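Local coordinates for lysosome-associated membrane glycoprotein 2 (Mus musculus, PDB 5GV3) that contributes to lysosome biogenesis and autophagy and directly inhibits the proton channel TMEM175 to aid lysosomal acidification, represented here by its first, membrane-distal luminal domain, at residues A[71-76]-A[83-88]; A[14-19]-A[58-63]; A[111-116]-A[129-134]. All blocks are in the same frame, centred on the assembly; numbering follows the deposited sequence.

Interaction 1: A[71-76]-A[83-88]. With NAG (2-acetamido-2-deoxy-beta-D-glucopyranose), chain O.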
loop_
_atom_site.group_PDB
_atom_site.type_symbol
_atom_site.label_atom_id
_atom_site.label_comp_id
_atom_site.label_asym_id
_atom_site.label_seq_id
_atom_site.Cartn_x
_atom_site.Cartn_y
_atom_site.Cartn_z
ATOM N N ALA A 71 -1.180 -1.907 -4.833
ATOM C CA ALA A 71 -0.713 -0.749 -5.590
ATOM C C ALA A 71 -1.284 0.551 -5.037
ATOM O O ALA A 71 -2.308 0.547 -4.352
ATOM C CB ALA A 71 -1.072 -0.903 -7.070
ATOM N N VAL A 72 -0.626 1.661 -5.364
ATOM C CA VAL A 72 -1.071 2.987 -4.946
ATOM C C VAL A 72 -0.631 4.039 -5.960
ATOM O O VAL A 72 0.401 3.900 -6.612
ATOM C CB VAL A 72 -0.540 3.351 -3.526
ATOM C CG1 VAL A 72 0.982 3.269 -3.457
ATOM C CG2 VAL A 72 -1.045 4.725 -3.068
ATOM N N ASN A 73 -1.444 5.079 -6.107
ATOM C CA ASN A 73 -1.132 6.207 -6.972
ATOM C C ASN A 73 -0.731 7.438 -6.229
ATOM O O ASN A 73 -1.293 7.757 -5.183
ATOM C CB ASN A 73 -2.326 6.623 -7.820
ATOM C CG ASN A 73 -2.392 5.935 -9.132
ATOM O OD1 ASN A 73 -1.414 5.366 -9.619
ATOM N ND2 ASN A 73 -3.562 6.017 -9.745
ATOM N N PHE A 74 0.215 8.154 -6.817
ATOM C CA PHE A 74 0.561 9.490 -6.377
ATOM C C PHE A 74 0.445 10.424 -7.579
ATOM O O PHE A 74 1.131 10.236 -8.572
ATOM C CB PHE A 74 1.969 9.529 -5.770
ATOM C CG PHE A 74 2.229 8.448 -4.751
ATOM C CD1 PHE A 74 1.796 8.594 -3.437
ATOM C CD2 PHE A 74 2.930 7.299 -5.096
ATOM C CE1 PHE A 74 2.035 7.604 -2.490
ATOM C CE2 PHE A 74 3.180 6.309 -4.155
ATOM C CZ PHE A 74 2.729 6.465 -2.847
ATOM N N THR A 75 -0.462 11.390 -7.511
ATOM C CA THR A 75 -0.687 12.314 -8.623
ATOM C C THR A 75 -0.342 13.742 -8.223
ATOM O O THR A 75 -0.926 14.284 -7.287
ATOM C CB THR A 75 -2.136 12.281 -9.128
ATOM O OG1 THR A 75 -2.452 10.965 -9.600
ATOM C CG2 THR A 75 -2.305 13.280 -10.263
ATOM N N LYS A 76 0.589 14.353 -8.942
ATOM C CA LYS A 76 1.130 15.639 -8.527
ATOM C C LYS A 76 0.201 16.812 -8.854
ATOM O O LYS A 76 -0.363 16.882 -9.940
ATOM C CB LYS A 76 2.497 15.858 -9.171
ATOM C CG LYS A 76 3.193 17.128 -8.705
ATOM C CD LYS A 76 4.622 17.197 -9.202
ATOM C CE LYS A 76 5.257 18.532 -8.853
ATOM N NZ LYS A 76 6.736 18.503 -9.008
ATOM N N ILE A 83 -2.572 10.998 -2.722
ATOM C CA ILE A 83 -2.377 9.573 -2.543
ATOM C C ILE A 83 -3.729 8.951 -2.822
ATOM O O ILE A 83 -4.699 9.217 -2.118
ATOM C CB ILE A 83 -1.894 9.223 -1.132
ATOM C CG1 ILE A 83 -0.576 9.930 -0.827
ATOM C CG2 ILE A 83 -1.720 7.731 -0.988
ATOM C CD1 ILE A 83 -0.167 9.805 0.599
ATOM N N HIS A 84 -3.795 8.145 -3.871
ATOM C CA HIS A 84 -5.072 7.802 -4.471
ATOM C C HIS A 84 -5.042 6.377 -5.057
ATOM O O HIS A 84 -3.971 5.803 -5.247
ATOM C CB HIS A 84 -5.399 8.881 -5.521
ATOM C CG HIS A 84 -6.600 8.588 -6.363
ATOM N ND1 HIS A 84 -7.804 8.194 -5.835
ATOM C CD2 HIS A 84 -6.779 8.675 -7.701
ATOM C CE1 HIS A 84 -8.676 8.022 -6.819
ATOM N NE2 HIS A 84 -8.070 8.285 -7.954
ATOM N N ASP A 85 -6.215 5.815 -5.338
ATOM C CA ASP A 85 -6.329 4.525 -6.020
ATOM C C ASP A 85 -5.551 3.404 -5.335
ATOM O O ASP A 85 -4.830 2.655 -5.987
ATOM C CB ASP A 85 -5.847 4.626 -7.470
ATOM C CG ASP A 85 -6.643 5.619 -8.283
ATOM O OD1 ASP A 85 -7.878 5.664 -8.151
ATOM O OD2 ASP A 85 -6.024 6.365 -9.060
ATOM N N ILE A 86 -5.694 3.290 -4.026
ATOM C CA ILE A 86 -5.093 2.175 -3.330
ATOM C C ILE A 86 -5.904 0.932 -3.669
ATOM O O ILE A 86 -7.117 0.898 -3.472
ATOM C CB ILE A 86 -5.057 2.385 -1.811
ATOM C CG1 ILE A 86 -4.266 3.647 -1.469
ATOM C CG2 ILE A 86 -4.452 1.168 -1.119
ATOM C CD1 ILE A 86 -4.315 4.019 -0.004
ATOM N N VAL A 87 -5.233 -0.068 -4.226
ATOM C CA VAL A 87 -5.908 -1.279 -4.672
ATOM C C VAL A 87 -5.198 -2.532 -4.171
ATOM O O VAL A 87 -3.977 -2.661 -4.276
ATOM C CB VAL A 87 -5.986 -1.337 -6.207
ATOM C CG1 VAL A 87 -6.531 -2.676 -6.659
ATOM C CG2 VAL A 87 -6.846 -0.204 -6.742
ATOM N N LEU A 88 -5.981 -3.455 -3.628
ATOM C CA LEU A 88 -5.489 -4.763 -3.228
ATOM C C LEU A 88 -6.114 -5.836 -4.111
ATOM O O LEU A 88 -7.326 -5.846 -4.320
ATOM C CB LEU A 88 -5.810 -5.041 -1.761
ATOM C CG LEU A 88 -5.405 -6.411 -1.219
ATOM C CD1 LEU A 88 -3.914 -6.454 -0.991
ATOM C CD2 LEU A 88 -6.152 -6.722 0.068
HETATM C C1 NAG O . -3.886 5.461 -11.021
HETATM C C2 NAG O . -3.799 6.489 -12.153
HETATM C C3 NAG O . -4.283 5.865 -13.464
HETATM C C4 NAG O . -3.569 4.539 -13.717
HETATM C C5 NAG O . -3.675 3.647 -12.482
HETATM C C6 NAG O . -2.926 2.341 -12.595
HETATM C C7 NAG O . -4.476 8.842 -12.464
HETATM C C8 NAG O . -5.372 9.943 -11.977
HETATM N N2 NAG O . -4.585 7.675 -11.822
HETATM O O3 NAG O . -4.061 6.762 -14.545
HETATM O O4 NAG O . -4.151 3.872 -14.831
HETATM O O5 NAG O . -3.124 4.335 -11.356
HETATM O O6 NAG O . -2.860 1.692 -11.332
HETATM O O7 NAG O . -3.700 9.003 -13.399
#

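Interaction 2: A[14-19]-A[58-63]. With ZN (zinc ion), chain C; ZN (zinc ion), chain E; NAG (2-acetamido-2-deoxy-beta-D-glucopyranose), chain L.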
loop_
_atom_site.group_PDB
_atom_site.type_symbol
_atom_site.label_atom_id
_atom_site.label_comp_id
_atom_site.label_asym_id
_atom_site.label_seq_id
_atom_site.Cartn_x
_atom_site.Cartn_y
_atom_site.Cartn_z
ATOM N N LEU A 14 11.531 9.091 -5.265
ATOM C CA LEU A 14 10.407 8.632 -4.442
ATOM C C LEU A 14 10.928 7.799 -3.272
ATOM O O LEU A 14 11.741 6.898 -3.457
ATOM C CB LEU A 14 9.406 7.814 -5.263
ATOM C CG LEU A 14 8.159 7.265 -4.531
ATOM C CD1 LEU A 14 6.935 7.262 -5.441
ATOM C CD2 LEU A 14 8.370 5.862 -3.932
ATOM N N TYR A 15 10.469 8.113 -2.066
ATOM C CA TYR A 15 10.819 7.305 -0.910
ATOM C C TYR A 15 9.556 6.882 -0.168
ATOM O O TYR A 15 8.659 7.693 0.073
ATOM C CB TYR A 15 11.763 8.048 0.041
ATOM C CG TYR A 15 12.212 7.183 1.209
ATOM C CD1 TYR A 15 13.320 6.353 1.096
ATOM C CD2 TYR A 15 11.522 7.189 2.411
ATOM C CE1 TYR A 15 13.730 5.558 2.146
ATOM C CE2 TYR A 15 11.925 6.391 3.468
ATOM C CZ TYR A 15 13.027 5.579 3.328
ATOM O OH TYR A 15 13.429 4.779 4.376
ATOM N N ALA A 16 9.485 5.602 0.183
ATOM C CA ALA A 16 8.360 5.079 0.939
ATOM C C ALA A 16 8.842 4.046 1.952
ATOM O O ALA A 16 9.550 3.109 1.604
ATOM C CB ALA A 16 7.326 4.473 -0.000
ATOM N N GLU A 17 8.470 4.256 3.209
ATOM C CA GLU A 17 8.802 3.373 4.319
ATOM C C GLU A 17 7.517 3.157 5.113
ATOM O O GLU A 17 6.914 4.125 5.568
ATOM C CB GLU A 17 9.929 4.022 5.148
ATOM C CG GLU A 17 10.406 3.418 6.491
ATOM C CD GLU A 17 11.495 4.310 7.171
ATOM O OE1 GLU A 17 12.017 5.240 6.521
ATOM O OE2 GLU A 17 11.860 4.120 8.344
ATOM N N TRP A 18 7.081 1.904 5.254
ATOM C CA TRP A 18 5.809 1.625 5.922
ATOM C C TRP A 18 5.595 0.134 6.207
ATOM O O TRP A 18 6.345 -0.716 5.729
ATOM C CB TRP A 18 4.642 2.157 5.078
ATOM C CG TRP A 18 4.247 1.279 3.923
ATOM C CD1 TRP A 18 3.130 0.511 3.847
ATOM C CD2 TRP A 18 4.956 1.076 2.683
ATOM N NE1 TRP A 18 3.095 -0.157 2.655
ATOM C CE2 TRP A 18 4.197 0.171 1.916
ATOM C CE3 TRP A 18 6.152 1.564 2.156
ATOM C CZ2 TRP A 18 4.589 -0.256 0.648
ATOM C CZ3 TRP A 18 6.543 1.139 0.891
ATOM C CH2 TRP A 18 5.763 0.237 0.155
ATOM N N GLU A 19 4.579 -0.164 7.011
ATOM C CA GLU A 19 4.186 -1.541 7.291
ATOM C C GLU A 19 2.698 -1.728 6.981
ATOM O O GLU A 19 1.893 -0.835 7.210
ATOM C CB GLU A 19 4.491 -1.908 8.749
ATOM C CG GLU A 19 5.994 -1.842 9.105
ATOM C CD GLU A 19 6.367 -2.619 10.372
ATOM O OE1 GLU A 19 5.827 -3.726 10.572
ATOM O OE2 GLU A 19 7.215 -2.136 11.162
ATOM N N ALA A 58 4.094 8.958 -10.522
ATOM C CA ALA A 58 4.768 7.928 -9.677
ATOM C C ALA A 58 3.900 6.958 -8.877
ATOM O O ALA A 58 3.042 7.363 -8.106
ATOM C CB ALA A 58 5.690 8.605 -8.731
ATOM N N LYS A 59 4.048 5.671 -9.177
ATOM C CA LYS A 59 3.295 4.616 -8.503
ATOM C C LYS A 59 4.164 3.624 -7.710
ATOM O O LYS A 59 5.349 3.434 -7.980
ATOM C CB LYS A 59 2.451 3.830 -9.524
ATOM C CG LYS A 59 3.229 3.078 -10.619
ATOM C CD LYS A 59 2.293 2.403 -11.654
ATOM C CE LYS A 59 3.104 1.821 -12.822
ATOM N NZ LYS A 59 2.266 1.206 -13.897
ATOM N N ILE A 60 3.539 2.976 -6.736
ATOM C CA ILE A 60 4.170 1.873 -6.043
ATOM C C ILE A 60 3.358 0.610 -6.236
ATOM O O ILE A 60 2.135 0.616 -6.099
ATOM C CB ILE A 60 4.327 2.150 -4.548
ATOM C CG1 ILE A 60 5.421 3.193 -4.313
ATOM C CG2 ILE A 60 4.665 0.880 -3.797
ATOM C CD1 ILE A 60 5.480 3.651 -2.862
ATOM N N MET A 61 4.052 -0.469 -6.577
ATOM C CA MET A 61 3.420 -1.771 -6.700
ATOM C C MET A 61 4.134 -2.811 -5.842
ATOM O O MET A 61 5.353 -2.867 -5.812
ATOM C CB MET A 61 3.390 -2.210 -8.161
ATOM C CG MET A 61 2.656 -1.233 -9.061
ATOM S SD MET A 61 2.653 -1.737 -10.787
ATOM C CE MET A 61 1.647 -3.220 -10.687
ATOM N N ILE A 62 3.367 -3.589 -5.088
ATOM C CA ILE A 62 3.941 -4.609 -4.226
ATOM C C ILE A 62 3.368 -5.977 -4.580
ATOM O O ILE A 62 2.158 -6.124 -4.688
ATOM C CB ILE A 62 3.680 -4.294 -2.747
ATOM C CG1 ILE A 62 4.313 -2.943 -2.374
ATOM C CG2 ILE A 62 4.196 -5.418 -1.861
ATOM C CD1 ILE A 62 5.848 -2.926 -2.443
ATOM N N GLN A 63 4.226 -6.971 -4.783
ATOM C CA GLN A 63 3.746 -8.337 -5.002
ATOM C C GLN A 63 4.233 -9.239 -3.880
ATOM O O GLN A 63 5.330 -9.062 -3.358
ATOM C CB GLN A 63 4.203 -8.896 -6.357
ATOM C CG GLN A 63 4.008 -7.962 -7.533
ATOM C CD GLN A 63 5.066 -6.868 -7.589
ATOM O OE1 GLN A 63 6.229 -7.101 -7.273
ATOM N NE2 GLN A 63 4.657 -5.669 -7.968
HETATM ZN ZN ZN C . 13.171 5.650 8.106
HETATM ZN ZN ZN E . 6.832 -3.741 12.297
HETATM C C1 NAG L . 17.810 6.035 -1.030
HETATM C C2 NAG L . 18.480 6.269 0.342
HETATM C C3 NAG L . 19.637 7.268 0.239
HETATM C C4 NAG L . 20.590 6.862 -0.878
HETATM C C5 NAG L . 19.816 6.666 -2.178
HETATM C C6 NAG L . 20.685 6.178 -3.313
HETATM C C7 NAG L . 16.745 7.738 1.480
HETATM C C8 NAG L . 16.800 8.735 0.352
HETATM N N2 NAG L . 17.531 6.643 1.399
HETATM O O3 NAG L . 20.337 7.340 1.476
HETATM O O4 NAG L . 21.578 7.870 -1.059
HETATM O O5 NAG L . 18.804 5.670 -1.983
HETATM O O6 NAG L . 20.627 4.761 -3.423
HETATM O O7 NAG L . 16.006 7.914 2.442
HETATM O O HOH W 1 13.865 7.260 6.969
#

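Interaction 3: A[111-116]-A[129-134]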
loop_
_atom_site.group_PDB
_atom_site.type_symbol
_atom_site.label_atom_id
_atom_site.label_comp_id
_atom_site.label_asym_id
_atom_site.label_seq_id
_atom_site.Cartn_x
_atom_site.Cartn_y
_atom_site.Cartn_z
ATOM N N ASN A 111 -9.977 1.151 -2.582
ATOM C CA ASN A 111 -10.023 2.057 -1.446
ATOM C C ASN A 111 -10.411 3.443 -1.930
ATOM O O ASN A 111 -9.767 3.989 -2.822
ATOM C CB ASN A 111 -8.661 2.081 -0.738
ATOM C CG ASN A 111 -8.704 2.765 0.613
ATOM O OD1 ASN A 111 -9.361 3.789 0.785
ATOM N ND2 ASN A 111 -7.982 2.205 1.583
ATOM N N PRO A 112 -11.497 4.001 -1.372
ATOM C CA PRO A 112 -12.004 5.320 -1.782
ATOM C C PRO A 112 -11.147 6.477 -1.288
ATOM O O PRO A 112 -11.357 7.606 -1.726
ATOM C CB PRO A 112 -13.394 5.381 -1.140
ATOM C CG PRO A 112 -13.712 3.959 -0.733
ATOM C CD PRO A 112 -12.394 3.348 -0.406
ATOM N N GLU A 113 -10.199 6.197 -0.397
ATOM C CA GLU A 113 -9.369 7.245 0.185
ATOM C C GLU A 113 -8.656 8.031 -0.905
ATOM O O GLU A 113 -8.173 7.471 -1.887
ATOM C CB GLU A 113 -8.351 6.661 1.173
ATOM C CG GLU A 113 -7.507 7.705 1.911
ATOM C CD GLU A 113 -8.352 8.660 2.743
ATOM O OE1 GLU A 113 -9.331 8.205 3.373
ATOM O OE2 GLU A 113 -8.044 9.871 2.760
ATOM N N ASN A 114 -8.641 9.343 -0.732
ATOM C CA ASN A 114 -7.865 10.244 -1.565
ATOM C C ASN A 114 -7.227 11.246 -0.630
ATOM O O ASN A 114 -7.858 12.207 -0.202
ATOM C CB ASN A 114 -8.742 10.933 -2.613
ATOM C CG ASN A 114 -7.935 11.722 -3.631
ATOM O OD1 ASN A 114 -6.925 12.339 -3.300
ATOM N ND2 ASN A 114 -8.379 11.701 -4.882
ATOM N N PHE A 115 -5.963 11.015 -0.311
ATOM C CA PHE A 115 -5.333 11.784 0.739
ATOM C C PHE A 115 -4.397 12.825 0.183
ATOM O O PHE A 115 -3.771 12.649 -0.859
ATOM C CB PHE A 115 -4.581 10.871 1.704
ATOM C CG PHE A 115 -4.131 11.565 2.958
ATOM C CD1 PHE A 115 -5.059 12.062 3.862
ATOM C CD2 PHE A 115 -2.784 11.720 3.234
ATOM C CE1 PHE A 115 -4.651 12.699 5.020
ATOM C CE2 PHE A 115 -2.369 12.357 4.390
ATOM C CZ PHE A 115 -3.304 12.846 5.286
ATOM N N LYS A 116 -4.310 13.922 0.909
ATOM C CA LYS A 116 -3.556 15.058 0.455
ATOM C C LYS A 116 -2.292 15.358 1.237
ATOM O O LYS A 116 -2.303 15.403 2.461
ATOM C CB LYS A 116 -4.476 16.259 0.444
ATOM C CG LYS A 116 -4.187 17.040 -0.743
ATOM C CD LYS A 116 -4.162 16.094 -1.907
ATOM C CE LYS A 116 -4.192 16.869 -3.146
ATOM N NZ LYS A 116 -3.734 16.110 -4.311
ATOM N N LEU A 129 -3.276 3.240 10.534
ATOM C CA LEU A 129 -4.447 3.674 9.784
ATOM C C LEU A 129 -5.248 2.432 9.367
ATOM O O LEU A 129 -4.701 1.509 8.757
ATOM C CB LEU A 129 -4.047 4.516 8.567
ATOM C CG LEU A 129 -3.079 5.660 8.911
ATOM C CD1 LEU A 129 -2.703 6.482 7.683
ATOM C CD2 LEU A 129 -3.654 6.547 10.007
ATOM N N THR A 130 -6.520 2.386 9.754
ATOM C CA THR A 130 -7.373 1.233 9.461
ATOM C C THR A 130 -8.475 1.601 8.479
ATOM O O THR A 130 -9.172 2.596 8.665
ATOM C CB THR A 130 -8.025 0.658 10.729
ATOM O OG1 THR A 130 -7.015 0.356 11.700
ATOM C CG2 THR A 130 -8.796 -0.618 10.411
ATOM N N TYR A 131 -8.621 0.794 7.433
ATOM C CA TYR A 131 -9.690 0.983 6.462
ATOM C C TYR A 131 -10.527 -0.285 6.364
ATOM O O TYR A 131 -10.053 -1.338 5.935
ATOM C CB TYR A 131 -9.114 1.378 5.104
ATOM C CG TYR A 131 -8.328 2.667 5.176
ATOM C CD1 TYR A 131 -6.979 2.655 5.487
ATOM C CD2 TYR A 131 -8.941 3.898 4.956
ATOM C CE1 TYR A 131 -6.253 3.825 5.575
ATOM C CE2 TYR A 131 -8.224 5.075 5.035
ATOM C CZ TYR A 131 -6.877 5.033 5.346
ATOM O OH TYR A 131 -6.149 6.200 5.428
ATOM N N ASN A 132 -11.777 -0.183 6.791
ATOM C CA ASN A 132 -12.688 -1.315 6.749
ATOM C C ASN A 132 -13.366 -1.408 5.388
ATOM O O ASN A 132 -14.323 -0.689 5.108
ATOM C CB ASN A 132 -13.718 -1.203 7.869
ATOM C CG ASN A 132 -13.070 -1.058 9.235
ATOM O OD1 ASN A 132 -12.659 -2.045 9.848
ATOM N ND2 ASN A 132 -12.961 0.179 9.711
ATOM N N LEU A 133 -12.821 -2.260 4.525
ATOM C CA LEU A 133 -13.339 -2.438 3.175
ATOM C C LEU A 133 -13.798 -3.880 2.963
ATOM O O LEU A 133 -13.145 -4.647 2.252
ATOM C CB LEU A 133 -12.275 -2.063 2.136
ATOM C CG LEU A 133 -11.544 -0.729 2.320
ATOM C CD1 LEU A 133 -10.404 -0.587 1.317
ATOM C CD2 LEU A 133 -12.510 0.442 2.195
ATOM N N THR A 134 -14.921 -4.226 3.587
ATOM C CA THR A 134 -15.501 -5.571 3.531
ATOM C C THR A 134 -15.439 -6.177 2.130
ATOM O O THR A 134 -15.857 -5.541 1.160
ATOM C CB THR A 134 -16.967 -5.538 4.007
ATOM O OG1 THR A 134 -17.018 -5.049 5.353
ATOM C CG2 THR A 134 -17.614 -6.918 3.932
#

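Interaction 1: A[71-76]-A[83-88]
Asn-73, which carries an N-linked glycan, pairs with His-84 across the antiparallel hairpin and reaches along the partner strand to Asp-85. Its CB lies 3.2 Å from the His-84 backbone O. From there CG turns the amide toward the sugar: OD1 lies beside the ring oxygen O5 of the N-acetylglucosamine, while ND2 is covalently bound to the sugar's C1. The hydrogen left on ND2 goes to Asp-85 OD2, 2.6 Å from ND2, in a bent bond of 137° that uses the carboxylate's anti lone pair. The sugar's N2 adds a weak hydrogen bond to that same OD2, so one carboxylate oxygen receives both N-H groups, the second only weakly, and this may restrain how the first sugar turns about the N-glycosidic bond.

A beta bulge brings Asp-85 into place. Between the hydrogen-bonded pairs Ala-71–Val-87 and Asn-73–His-84, strand 83-88 holds one residue more than its partner, and Asp-85 takes up a left-handed backbone conformation there. Thr-75 completes the Asn-Phe-Thr glycosylation sequon.

Apolar groups fill the other face. Val-72 has CG2 anti to its backbone N, and this methyl touches Ile-83 CG2 at 3.7 Å and Ile-86 CG1 at 3.8 Å. Beside it, Ile-83 CG1 meets the edge of the Phe-74 ring at CD1, 3.8 Å away.

In the sheet, strand 59-64 flanks 68-76 and strand 106-117 flanks 81-91. Strand 136-146 of the opposing sheet covers the apolar face, with Leu-145 against Phe-74 and Ile-83 and Tyr-140 against Ile-86.

Interaction 2: A[14-19]-A[58-63]
Ala-16 and Ile-60 face each other where strands 14-19 and 59-63 pass 9.5 Å apart at 42°, too far for backbone pairing, so the two sheets meet here through side chains alone. Ile-60 stands in the middle. Its CD1 presses on Ala-16 CB at 3.5 Å, tight for two methyls, and also touches Leu-14 CD2 at 3.8 Å. The other Leu-14 branch, CD1, covers Ala-58 CB at 3.8 Å.

Further along, Trp-18 places its CG between the backbone N and the carbonyl carbon (chi1 80°), and the indole's six-membered ring slides past Ile-60, with CH2 4.2 Å from Ile-60 CG2. Ile-62 arrives from the opposite direction, its CG1 at the ring edge, 4.1 Å from Trp-18 CZ2.

Alternation along strand 14-19 turns the remaining residues outward. Tyr-15 OH donates to Glu-17 OE1, 2.6 Å away and well above the carboxylate plane. Both Glu-17 oxygens chelate one zinc ion, which also holds a water, and both Glu-19 oxygens chelate another. A glycan acetyl oxygen, O7, lies over one face of the Tyr-15 ring.

Strand 14-19 is hydrogen-bonded to strand 2-8 and to strand 136-146. Facing it, Ile-60 also packs on Val-72 and Phe-74 of strand 68-76, and Ile-62 on Trp-70, while Leu-145 and Ile-143 of strand 136-146 line the same core against Ala-16 and Trp-18.

Interaction 3: A[111-116]-A[129-134]
The amide of Asn-111 stands over one face of the Tyr-131 ring, nitrogen foremost, with ND2 3.6 Å from Tyr-131 CG. The two flat groups are steeply inclined, their planes 67° apart, so it is the NH2 corner that addresses the ring and not the flat of the amide. ND2 also touches Leu-133 CD1 at 3.7 Å. That methyl lies 3.8 Å from Asn-111 CB as well, so a single methyl touches the asparagine at both CB and ND2, the two side chains crossing at about a right angle.

What fixes the amide is its oxygen. Asn-111 OD1 accepts from the backbone N of Glu-113 at 2.8 Å, making an Asx turn around Pro-112. With OD1 tied back to its own segment, ND2 is left pointing across the contact, where it also makes a weak hydrogen bond to Gln-138. In the fold, the turn lies on strand 106-117, the edge strand within this chain of the four-stranded sheet, whose backbone is bonded to strand 81-91 at Ile-86 and Ile-83. Tyr-131 and Leu-133 come from strand 129-133 of the other sheet, which pairs with strand 136-146, so the contact lies where the two sheets approach near the surface.

Glu-113 takes the ring from a different side. Its chain bends at CG (chi2 60°) and brings OE1 to the ring edge, near the ring plane, 3.7 Å from Tyr-131 CE2; the carboxylate is turned 51° from the ring. Toward solvent, Pro-112 slides past Leu-133 the opposite way, CD meeting Leu-133 CD2 at 3.9 Å.

In the fold
From the N terminus, interaction 2 comes first: strand 11-28 leaves, the chain runs through strand 32-39 and a long loop, and 58-63 returns on the four-stranded sheet to face 14-19. The chain then turns into the hairpin closed by interaction 1, within that same sheet. Strand 106-117 follows as the outer strand, and interaction 3 closes a loop, shorter than that of interaction 2 but longer than the hairpin's, to 129-134 in the opposing sheet. The three lie in series, neither nesting nor crossing. Interaction 1 touches both others through backbone hydrogen bonds, probably Val-72 to Ile-60 and Ile-83 to Phe-115, while interactions 2 and 3, about 16 Å apart between centres, join the sheets at separate places.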